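Local coordinates for putative OMPA family lipoprotein (Burkholderia pseudomallei, PDB 4B5C) that probably acts in the Tol-Pal system, which has a role in outer membrane invagination during cell division and in keeping the outer membrane intact, at residues 32-37 with 45-50; 64-69 with 104-109; 73-78 with 121-126. One frame throughout, in Å; residues are numbered along the deposited sequence.

All three contacts lie in one OmpA-like domain built on a mixed sheet in the order 33-35, 131-136, 66-71, 106-112. Contact 1 leans the start of helix 48-60 on one outer strand and closes early in the chain. Contact 2, about 17 Å away between centres, pairs strand 66-71 with the other outer strand. Contact 3 fastens the loop after strand 66-71 to helix 123-127; its centre is about 19 Å from contact 1 and 25 Å from contact 2. The segments of contacts 2 and 3 alternate along the chain, and 64-69 runs almost directly into 73-78, so a sheet strand leads to the loop that meets an acetate, which suggests that the sheet positions a ligand-binding end.

Contact 1: 32-37 with 45-50; sequences RSVYFD and DQYQAL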
loop_
_atom_site.group_PDB
_atom_site.type_symbol
_atom_site.label_atom_id
_atom_site.label_comp_id
_atom_site.label_asym_id
_atom_site.label_seq_id
_atom_site.Cartn_x
_atom_site.Cartn_y
_atom_site.Cartn_z
ATOM N N ARG A 32 -0.091 0.146 -8.258
ATOM C CA ARG A 32 -0.848 0.203 -7.013
ATOM C C ARG A 32 -0.108 -0.405 -5.821
ATOM O O ARG A 32 -0.736 -0.909 -4.889
ATOM C CB ARG A 32 -2.198 -0.488 -7.197
ATOM C CG ARG A 32 -2.979 0.019 -8.396
ATOM C CD ARG A 32 -4.254 -0.779 -8.591
ATOM N NE ARG A 32 -4.986 -0.346 -9.775
ATOM C CZ ARG A 32 -6.138 -0.877 -10.170
ATOM N NH1 ARG A 32 -6.690 -1.862 -9.470
ATOM N NH2 ARG A 32 -6.740 -0.425 -11.263
ATOM N N SER A 33 1.219 -0.349 -5.845
ATOM C CA SER A 33 2.015 -0.883 -4.744
ATOM C C SER A 33 3.100 0.077 -4.279
ATOM O O SER A 33 3.818 0.663 -5.089
ATOM C CB SER A 33 2.636 -2.230 -5.122
ATOM O OG SER A 33 1.639 -3.224 -5.257
ATOM N N VAL A 34 3.206 0.230 -2.963
ATOM C CA VAL A 34 4.259 1.033 -2.354
ATOM C C VAL A 34 5.195 0.120 -1.571
ATOM O O VAL A 34 4.754 -0.639 -0.701
ATOM C CB VAL A 34 3.680 2.103 -1.403
ATOM C CG1 VAL A 34 4.794 2.960 -0.828
ATOM C CG2 VAL A 34 2.659 2.969 -2.133
ATOM N N TYR A 35 6.484 0.197 -1.886
ATOM C CA TYR A 35 7.486 -0.651 -1.247
ATOM C C TYR A 35 8.279 0.096 -0.185
ATOM O O TYR A 35 8.461 1.311 -0.270
ATOM C CB TYR A 35 8.434 -1.232 -2.293
ATOM C CG TYR A 35 7.751 -2.183 -3.240
ATOM C CD1 TYR A 35 7.113 -1.719 -4.383
ATOM C CD2 TYR A 35 7.731 -3.546 -2.985
ATOM C CE1 TYR A 35 6.482 -2.589 -5.247
ATOM C CE2 TYR A 35 7.103 -4.424 -3.843
ATOM C CZ TYR A 35 6.481 -3.940 -4.972
ATOM O OH TYR A 35 5.855 -4.812 -5.829
ATOM N N PHE A 36 8.755 -0.646 0.808
ATOM C CA PHE A 36 9.443 -0.056 1.950
ATOM C C PHE A 36 10.805 -0.693 2.199
ATOM O O PHE A 36 11.089 -1.794 1.722
ATOM C CB PHE A 36 8.593 -0.205 3.212
ATOM C CG PHE A 36 7.271 0.503 3.148
ATOM C CD1 PHE A 36 6.159 -0.125 2.609
ATOM C CD2 PHE A 36 7.134 1.790 3.640
ATOM C CE1 PHE A 36 4.936 0.521 2.558
ATOM C CE2 PHE A 36 5.915 2.441 3.589
ATOM C CZ PHE A 36 4.814 1.804 3.047
ATOM N N ASP A 37 11.636 0.008 2.964
ATOM C CA ASP A 37 12.923 -0.521 3.389
ATOM C C ASP A 37 12.744 -1.390 4.629
ATOM O O ASP A 37 11.701 -1.340 5.282
ATOM C CB ASP A 37 13.896 0.620 3.683
ATOM C CG ASP A 37 14.274 1.398 2.441
ATOM O OD1 ASP A 37 14.540 0.764 1.399
ATOM O OD2 ASP A 37 14.300 2.645 2.505
ATOM N N ASP A 45 10.041 9.240 -1.300
ATOM C CA ASP A 45 9.628 10.340 -2.173
ATOM C C ASP A 45 9.231 9.885 -3.580
ATOM O O ASP A 45 8.450 10.558 -4.257
ATOM C CB ASP A 45 10.727 11.407 -2.261
ATOM C CG ASP A 45 10.764 12.315 -1.043
ATOM O OD1 ASP A 45 9.693 12.577 -0.451
ATOM O OD2 ASP A 45 11.869 12.774 -0.683
ATOM N N GLN A 46 9.765 8.747 -4.015
ATOM C CA GLN A 46 9.522 8.253 -5.369
ATOM C C GLN A 46 8.073 7.820 -5.587
ATOM O O GLN A 46 7.659 7.559 -6.718
ATOM C CB GLN A 46 10.472 7.100 -5.708
ATOM C CG GLN A 46 10.326 5.886 -4.805
ATOM C CD GLN A 46 11.221 4.732 -5.221
ATOM O OE1 GLN A 46 11.214 4.308 -6.377
ATOM N NE2 GLN A 46 12.001 4.219 -4.276
ATOM N N TYR A 47 7.307 7.747 -4.503
ATOM C CA TYR A 47 5.912 7.327 -4.581
ATOM C C TYR A 47 4.941 8.500 -4.478
ATOM O O TYR A 47 3.730 8.303 -4.369
ATOM C CB TYR A 47 5.603 6.292 -3.497
ATOM C CG TYR A 47 6.431 5.035 -3.614
ATOM C CD1 TYR A 47 6.088 4.040 -4.516
ATOM C CD2 TYR A 47 7.559 4.847 -2.824
ATOM C CE1 TYR A 47 6.843 2.890 -4.632
ATOM C CE2 TYR A 47 8.320 3.700 -2.930
ATOM C CZ TYR A 47 7.958 2.725 -3.837
ATOM O OH TYR A 47 8.707 1.579 -3.954
ATOM N N GLN A 48 5.473 9.717 -4.515
ATOM C CA GLN A 48 4.642 10.915 -4.432
ATOM C C GLN A 48 3.688 11.015 -5.621
ATOM O O GLN A 48 2.493 11.267 -5.451
ATOM C CB GLN A 48 5.514 12.170 -4.346
ATOM C CG GLN A 48 6.212 12.361 -3.007
ATOM C CD GLN A 48 7.092 13.598 -2.981
ATOM O OE1 GLN A 48 7.137 14.322 -1.986
ATOM N NE2 GLN A 48 7.796 13.845 -4.081
ATOM N N ALA A 49 4.223 10.815 -6.821
ATOM C CA ALA A 49 3.422 10.885 -8.038
ATOM C C ALA A 49 2.307 9.845 -8.017
ATOM O O ALA A 49 1.157 10.139 -8.353
ATOM C CB ALA A 49 4.300 10.696 -9.264
ATOM N N LEU A 50 2.657 8.626 -7.618
ATOM C CA LEU A 50 1.695 7.536 -7.540
ATOM C C LEU A 50 0.557 7.878 -6.588
ATOM O O LEU A 50 -0.615 7.700 -6.922
ATOM C CB LEU A 50 2.389 6.242 -7.102
ATOM C CG LEU A 50 1.534 4.980 -6.972
ATOM C CD1 LEU A 50 2.417 3.744 -6.881
ATOM C CD2 LEU A 50 0.609 5.063 -5.768
#
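Tyr47 lays its ring across the side chain of Val34 and reaches with its hydroxyl to the backbone of Tyr35, so one aromatic residue supplies most of the helix side of the contact. The apolar part is a CH-pi contact: Val34 CG1 sits 3.9 Å from the centroid of the Tyr47 ring and 12° off the ring normal, over the middle of one face. Val34 turns this methyl anti to its own backbone N (chi1 -178°), which directs it at the ring. A branched, compact valine suits the place because a single methyl can settle on the ring. Leu50, one helical turn further on, adds its CD1 at 3.8 Å from Ser33 O.

The polar part centres on the phenol oxygen. Tyr35 N donates a weak hydrogen bond to Tyr47 OH, 3.3 Å long with an N-H...O angle of 143°. The same oxygen lies 3.3 Å from Tyr35 CB and comes to the Tyr35 ring at its edge, near the ring plane. Tyr47 CE2 lies 3.6 Å from Tyr35 O, so the phenol end rests beside the peptide chain as well as beside the side chain. Ser33 contributes its carbonyl, whereas its hydroxyl is bonded to Asp133 on strand 131-136.

Val34 pairs through its backbone with Ala132, while strand 33-35 is outermost in the sheet within this chain. The Tyr35 N-H thus finds its partner in a side chain rather than in a further strand. Tyr47 occupies the N-cap position of helix 48-60, and its ring bridges from there to the strand. Such chemistry suggests that attachment is chiefly by dispersion and CH-pi contact, with the weak bond adding direction more than strength.

Contact 2: 64-69 with 104-109; sequences RHILIQ and AQMEAV
Gln105 takes hold of the backbone of Arg64 just ahead of the paired strands. Its CB already lies 3.5 Å from Arg64 O, CG follows at 3.7 Å, and CD passes the same oxygen at 3.8 Å. With CG anti to the carbonyl carbon (chi1 -56°) and the chain extended beyond it, the side chain runs past this oxygen until the amide turns onto it. There Gln105 NE2 donates to Arg64 O over 3.0 Å, nearly straight at 170°, in the carbonyl plane and on a lone pair. NE2 also bonds to Leu58 O of helix 48-60; an amide nitrogen, having two hydrogens, suits two carbonyls in this buried spot.

Beyond it the strands pair in parallel. Ile66 N meets Gln105 O at 3.0 Å, Ile68 N meets Glu107 O at 2.9 Å, and Val109 N meets Ile68 O at 2.9 Å; the bond from Glu107 N to Ile66 O is weak. Leu67, Glu107, Gln69 and Val109 line one face, where Leu67 CD2 packs on Glu107 CB at 3.6 Å and Gln69 CG lies beside Val109 CG2.

Ile66, Ile68, Met106 and Ala108 share the other face, where Ile68 and Met106 meet helix 78-98 and Ile66 meets Leu58. The two strands belong to a beta-alpha-beta unit, joined by helix 78-98, while strand 131-136 pairs with the far edge of strand 66-71.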
loop_
_atom_site.group_PDB
_atom_site.type_symbol
_atom_site.label_atom_id
_atom_site.label_comp_id
_atom_site.label_asym_id
_atom_site.label_seq_id
_atom_site.Cartn_x
_atom_site.Cartn_y
_atom_site.Cartn_z
ATOM N N ARG A 64 -15.730 5.188 -4.945
ATOM C CA ARG A 64 -14.657 4.202 -4.969
ATOM C C ARG A 64 -14.037 3.990 -3.591
ATOM O O ARG A 64 -13.580 4.937 -2.950
ATOM C CB ARG A 64 -13.578 4.607 -5.973
ATOM C CG ARG A 64 -13.935 4.297 -7.411
ATOM C CD ARG A 64 -14.275 2.825 -7.568
ATOM N NE ARG A 64 -14.490 2.462 -8.964
ATOM C CZ ARG A 64 -14.915 1.269 -9.365
ATOM N NH1 ARG A 64 -15.177 0.321 -8.475
ATOM N NH2 ARG A 64 -15.081 1.025 -10.658
ATOM N N HIS A 65 -14.032 2.738 -3.143
ATOM C CA HIS A 65 -13.407 2.373 -1.880
ATOM C C HIS A 65 -12.167 1.529 -2.146
ATOM O O HIS A 65 -12.111 0.786 -3.126
ATOM C CB HIS A 65 -14.381 1.591 -0.999
ATOM C CG HIS A 65 -15.558 2.392 -0.534
ATOM N ND1 HIS A 65 -16.418 3.026 -1.404
ATOM C CD2 HIS A 65 -16.020 2.653 0.711
ATOM C CE1 HIS A 65 -17.357 3.649 -0.714
ATOM N NE2 HIS A 65 -17.139 3.438 0.572
ATOM N N ILE A 66 -11.174 1.644 -1.272
ATOM C CA ILE A 66 -9.962 0.844 -1.395
ATOM C C ILE A 66 -9.501 0.323 -0.040
ATOM O O ILE A 66 -9.647 0.999 0.979
ATOM C CB ILE A 66 -8.802 1.648 -2.018
ATOM C CG1 ILE A 66 -8.418 2.821 -1.112
ATOM C CG2 ILE A 66 -9.167 2.133 -3.411
ATOM C CD1 ILE A 66 -7.067 3.425 -1.436
ATOM N N LEU A 67 -8.956 -0.890 -0.036
ATOM C CA LEU A 67 -8.247 -1.400 1.129
ATOM C C LEU A 67 -6.752 -1.193 0.921
ATOM O O LEU A 67 -6.197 -1.584 -0.104
ATOM C CB LEU A 67 -8.540 -2.883 1.364
ATOM C CG LEU A 67 -9.918 -3.268 1.908
ATOM C CD1 LEU A 67 -9.971 -4.763 2.190
ATOM C CD2 LEU A 67 -10.245 -2.480 3.165
ATOM N N ILE A 68 -6.105 -0.556 1.886
ATOM C CA ILE A 68 -4.663 -0.400 1.837
ATOM C C ILE A 68 -4.047 -1.517 2.663
ATOM O O ILE A 68 -4.028 -1.456 3.893
ATOM C CB ILE A 68 -4.215 0.973 2.368
ATOM C CG1 ILE A 68 -4.988 2.090 1.661
ATOM C CG2 ILE A 68 -2.714 1.153 2.186
ATOM C CD1 ILE A 68 -4.642 3.486 2.147
ATOM N N GLN A 69 -3.560 -2.546 1.978
ATOM C CA GLN A 69 -3.061 -3.744 2.641
ATOM C C GLN A 69 -1.551 -3.712 2.828
ATOM O O GLN A 69 -0.792 -3.734 1.856
ATOM C CB GLN A 69 -3.474 -4.988 1.853
ATOM C CG GLN A 69 -4.970 -5.063 1.588
ATOM C CD GLN A 69 -5.352 -6.251 0.731
ATOM O OE1 GLN A 69 -4.499 -7.041 0.324
ATOM N NE2 GLN A 69 -6.643 -6.382 0.449
ATOM N N ALA A 104 -14.010 8.073 4.364
ATOM C CA ALA A 104 -15.041 7.076 4.105
ATOM C C ALA A 104 -14.665 6.155 2.947
ATOM O O ALA A 104 -15.341 5.158 2.694
ATOM C CB ALA A 104 -16.380 7.754 3.830
ATOM N N GLN A 105 -13.582 6.489 2.252
ATOM C CA GLN A 105 -13.159 5.729 1.077
ATOM C C GLN A 105 -11.991 4.789 1.370
ATOM O O GLN A 105 -11.677 3.922 0.559
ATOM C CB GLN A 105 -12.774 6.672 -0.069
ATOM C CG GLN A 105 -13.865 7.653 -0.483
ATOM C CD GLN A 105 -13.441 8.535 -1.643
ATOM O OE1 GLN A 105 -13.217 9.734 -1.476
ATOM N NE2 GLN A 105 -13.329 7.944 -2.826
ATOM N N MET A 106 -11.350 4.957 2.523
ATOM C CA MET A 106 -10.136 4.198 2.821
ATOM C C MET A 106 -10.199 3.399 4.119
ATOM O O MET A 106 -10.753 3.852 5.121
ATOM C CB MET A 106 -8.916 5.125 2.854
ATOM C CG MET A 106 -8.690 5.895 1.568
ATOM S SD MET A 106 -7.248 6.965 1.672
ATOM C CE MET A 106 -7.688 7.987 3.076
ATOM N N GLU A 107 -9.629 2.200 4.079
ATOM C CA GLU A 107 -9.399 1.401 5.277
ATOM C C GLU A 107 -8.015 0.775 5.201
ATOM O O GLU A 107 -7.701 0.053 4.254
ATOM C CB GLU A 107 -10.468 0.319 5.438
ATOM C CG GLU A 107 -11.784 0.836 6.007
ATOM C CD GLU A 107 -11.615 1.439 7.394
ATOM O OE1 GLU A 107 -10.770 0.932 8.164
ATOM O OE2 GLU A 107 -12.318 2.424 7.711
ATOM N N ALA A 108 -7.185 1.070 6.196
ATOM C CA ALA A 108 -5.833 0.532 6.253
ATOM C C ALA A 108 -5.813 -0.768 7.044
ATOM O O ALA A 108 -6.168 -0.785 8.226
ATOM C CB ALA A 108 -4.883 1.549 6.869
ATOM N N VAL A 109 -5.402 -1.854 6.392
ATOM C CA VAL A 109 -5.340 -3.163 7.039
ATOM C C VAL A 109 -3.952 -3.792 6.901
ATOM O O VAL A 109 -3.179 -3.426 6.013
ATOM C CB VAL A 109 -6.404 -4.124 6.481
ATOM C CG1 VAL A 109 -7.789 -3.517 6.620
ATOM C CG2 VAL A 109 -6.111 -4.457 5.022
#

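Contact 3: 73-78 with 121-126; sequences DERGTS and HDEASW. With ACT (acetate ion), chain D.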
loop_
_atom_site.group_PDB
_atom_site.type_symbol
_atom_site.label_atom_id
_atom_site.label_comp_id
_atom_site.label_asym_id
_atom_site.label_seq_id
_atom_site.Cartn_x
_atom_site.Cartn_y
_atom_site.Cartn_z
ATOM N N ASP A 73 8.210 -8.761 5.213
ATOM C CA ASP A 73 8.978 -9.974 4.939
ATOM C C ASP A 73 9.012 -10.863 6.180
ATOM O O ASP A 73 8.612 -10.442 7.266
ATOM C CB ASP A 73 10.387 -9.658 4.417
ATOM C CG ASP A 73 11.267 -8.976 5.451
ATOM O OD1 ASP A 73 11.326 -9.450 6.606
ATOM O OD2 ASP A 73 11.923 -7.973 5.095
ATOM N N GLU A 74 9.489 -12.090 6.009
ATOM C CA GLU A 74 9.370 -13.126 7.036
ATOM C C GLU A 74 10.119 -12.841 8.337
ATOM O O GLU A 74 9.831 -13.450 9.368
ATOM C CB GLU A 74 9.819 -14.474 6.470
ATOM C CG GLU A 74 11.236 -14.473 5.918
ATOM C CD GLU A 74 11.549 -15.735 5.134
ATOM O OE1 GLU A 74 10.797 -16.724 5.274
ATOM O OE2 GLU A 74 12.538 -15.734 4.371
ATOM N N ARG A 75 11.077 -11.922 8.294
ATOM C CA ARG A 75 11.902 -11.645 9.469
ATOM C C ARG A 75 11.115 -10.996 10.610
ATOM O O ARG A 75 10.419 -9.999 10.415
ATOM C CB ARG A 75 13.115 -10.796 9.086
ATOM C CG ARG A 75 14.138 -11.552 8.250
ATOM C CD ARG A 75 15.208 -10.625 7.703
ATOM N NE ARG A 75 14.672 -9.703 6.707
ATOM C CZ ARG A 75 15.417 -8.868 5.991
ATOM N NH1 ARG A 75 16.732 -8.841 6.159
ATOM N NH2 ARG A 75 14.849 -8.062 5.106
ATOM N N GLY A 76 11.235 -11.576 11.801
ATOM C CA GLY A 76 10.525 -11.095 12.974
ATOM C C GLY A 76 9.294 -11.928 13.280
ATOM O O GLY A 76 8.863 -12.736 12.454
ATOM N N THR A 77 8.724 -11.732 14.465
ATOM C CA THR A 77 7.548 -12.487 14.882
ATOM C C THR A 77 6.325 -12.081 14.071
ATOM O O THR A 77 6.333 -11.053 13.395
ATOM C CB THR A 77 7.248 -12.286 16.384
ATOM O OG1 THR A 77 6.913 -10.915 16.632
ATOM C CG2 THR A 77 8.455 -12.670 17.229
ATOM N N SER A 78 5.275 -12.895 14.134
ATOM C CA SER A 78 4.021 -12.564 13.465
ATOM C C SER A 78 3.392 -11.320 14.081
ATOM O O SER A 78 3.010 -10.388 13.374
ATOM C CB SER A 78 3.045 -13.739 13.535
ATOM O OG SER A 78 3.542 -14.851 12.804
ATOM N N HIS A 121 14.190 -16.832 0.241
ATOM C CA HIS A 121 14.761 -16.396 1.512
ATOM C C HIS A 121 16.005 -15.552 1.280
ATOM O O HIS A 121 17.064 -15.820 1.845
ATOM C CB HIS A 121 15.096 -17.595 2.399
ATOM C CG HIS A 121 13.910 -18.446 2.734
ATOM N ND1 HIS A 121 12.897 -18.014 3.560
ATOM C CD2 HIS A 121 13.581 -19.702 2.353
ATOM C CE1 HIS A 121 11.989 -18.972 3.674
ATOM N NE2 HIS A 121 12.382 -20.005 2.952
ATOM N N ASP A 122 15.866 -14.530 0.444
ATOM C CA ASP A 122 16.976 -13.648 0.116
ATOM C C ASP A 122 16.519 -12.193 0.052
ATOM O O ASP A 122 15.322 -11.906 0.070
ATOM C CB ASP A 122 17.615 -14.070 -1.210
ATOM C CG ASP A 122 16.599 -14.216 -2.326
ATOM O OD1 ASP A 122 15.654 -13.404 -2.381
ATOM O OD2 ASP A 122 16.743 -15.145 -3.148
ATOM N N GLU A 123 17.479 -11.278 -0.024
ATOM C CA GLU A 123 17.183 -9.853 0.001
ATOM C C GLU A 123 16.219 -9.463 -1.117
ATOM O O GLU A 123 15.339 -8.623 -0.926
ATOM C CB GLU A 123 18.476 -9.041 -0.104
ATOM C CG GLU A 123 18.409 -7.685 0.572
ATOM C CD GLU A 123 18.229 -7.792 2.075
ATOM O OE1 GLU A 123 19.087 -8.412 2.740
ATOM O OE2 GLU A 123 17.222 -7.261 2.588
ATOM N N ALA A 124 16.385 -10.085 -2.279
ATOM C CA ALA A 124 15.538 -9.802 -3.430
ATOM C C ALA A 124 14.085 -10.195 -3.170
ATOM O O ALA A 124 13.167 -9.439 -3.480
ATOM C CB ALA A 124 16.069 -10.514 -4.666
ATOM N N SER A 125 13.886 -11.379 -2.602
ATOM C CA SER A 125 12.546 -11.874 -2.301
ATOM C C SER A 125 11.885 -11.050 -1.202
ATOM O O SER A 125 10.698 -10.734 -1.275
ATOM C CB SER A 125 12.604 -13.342 -1.874
ATOM O OG SER A 125 13.291 -14.130 -2.834
ATOM N N TRP A 126 12.666 -10.707 -0.181
ATOM C CA TRP A 126 12.153 -9.971 0.968
ATOM C C TRP A 126 11.646 -8.589 0.573
ATOM O O TRP A 126 10.610 -8.133 1.056
ATOM C CB TRP A 126 13.232 -9.850 2.044
ATOM C CG TRP A 126 13.549 -11.147 2.725
ATOM C CD1 TRP A 126 12.685 -12.168 2.991
ATOM C CD2 TRP A 126 14.828 -11.566 3.220
ATOM N NE1 TRP A 126 13.344 -13.192 3.626
ATOM C CE2 TRP A 126 14.661 -12.847 3.778
ATOM C CE3 TRP A 126 16.098 -10.979 3.247
ATOM C CZ2 TRP A 126 15.715 -13.554 4.356
ATOM C CZ3 TRP A 126 17.141 -11.680 3.822
ATOM C CH2 TRP A 126 16.944 -12.955 4.368
HETATM C C ACT D . 9.999 -6.054 7.269
HETATM O O ACT D . 10.609 -4.996 6.999
HETATM O OXT ACT D . 9.076 -6.372 6.489
HETATM C CH3 ACT D . 10.356 -6.891 8.462
HETATM O O HOH W 1 16.794 -6.133 4.704
#
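The indole of Trp126 is sandwiched: the guanidinium of Arg75 lies on one face, and on the opposite face, toward the rim, sit His121 C and Asp122 O. Arg75 stacks with planes 20° apart, its CZ 3.5 Å from Trp126 CE3, in an off-centre cation-pi contact, while its CD stands over the six-membered ring. At the edge of the indole, Trp126 NE1 donates to Glu74 OE2 over 2.8 Å, with the acceptor 5° from the ring plane; Glu123 OE1 also lies in plane at the edge. Glu74 OE2 also accepts from His121 ND1; the modelled 2.4 Å is so short that the exact length is doubtful, but the carboxylate is nearly coplanar with the imidazole and meets its edge.

Arg75 is fixed from its own loop. Asp73 OD1 accepts from Arg75 N in an Asx turn, and Arg75 NH2 forms a salt bridge with Asp73 OD2 at 2.9 Å in the guanidinium plane. Arginine suits the place as a flat cation that can cover the indole while its edge meets Asp73. The bend at chi3 (-68°) folds the guanidinium back toward this aspartate. A longer ion pair, 3.6 Å, joins Arg75 NH2 to Glu123 OE2. Asp73 OD2 also pairs with Arg130.

Asp73 N donates to an acetate oxygen, OXT, at 2.8 Å, and the acetate is also hydrogen-bonded to Arg88 NH2 and Asp39 N. It probably came from the crystallisation liquor, yet its setting is consistent with the pocket in which related OmpA-like domains bind the diaminopimelate of peptidoglycan. Charge pairs and an aromatic plate would hold the loop's shape and probably the direction of the Asp73 N-H.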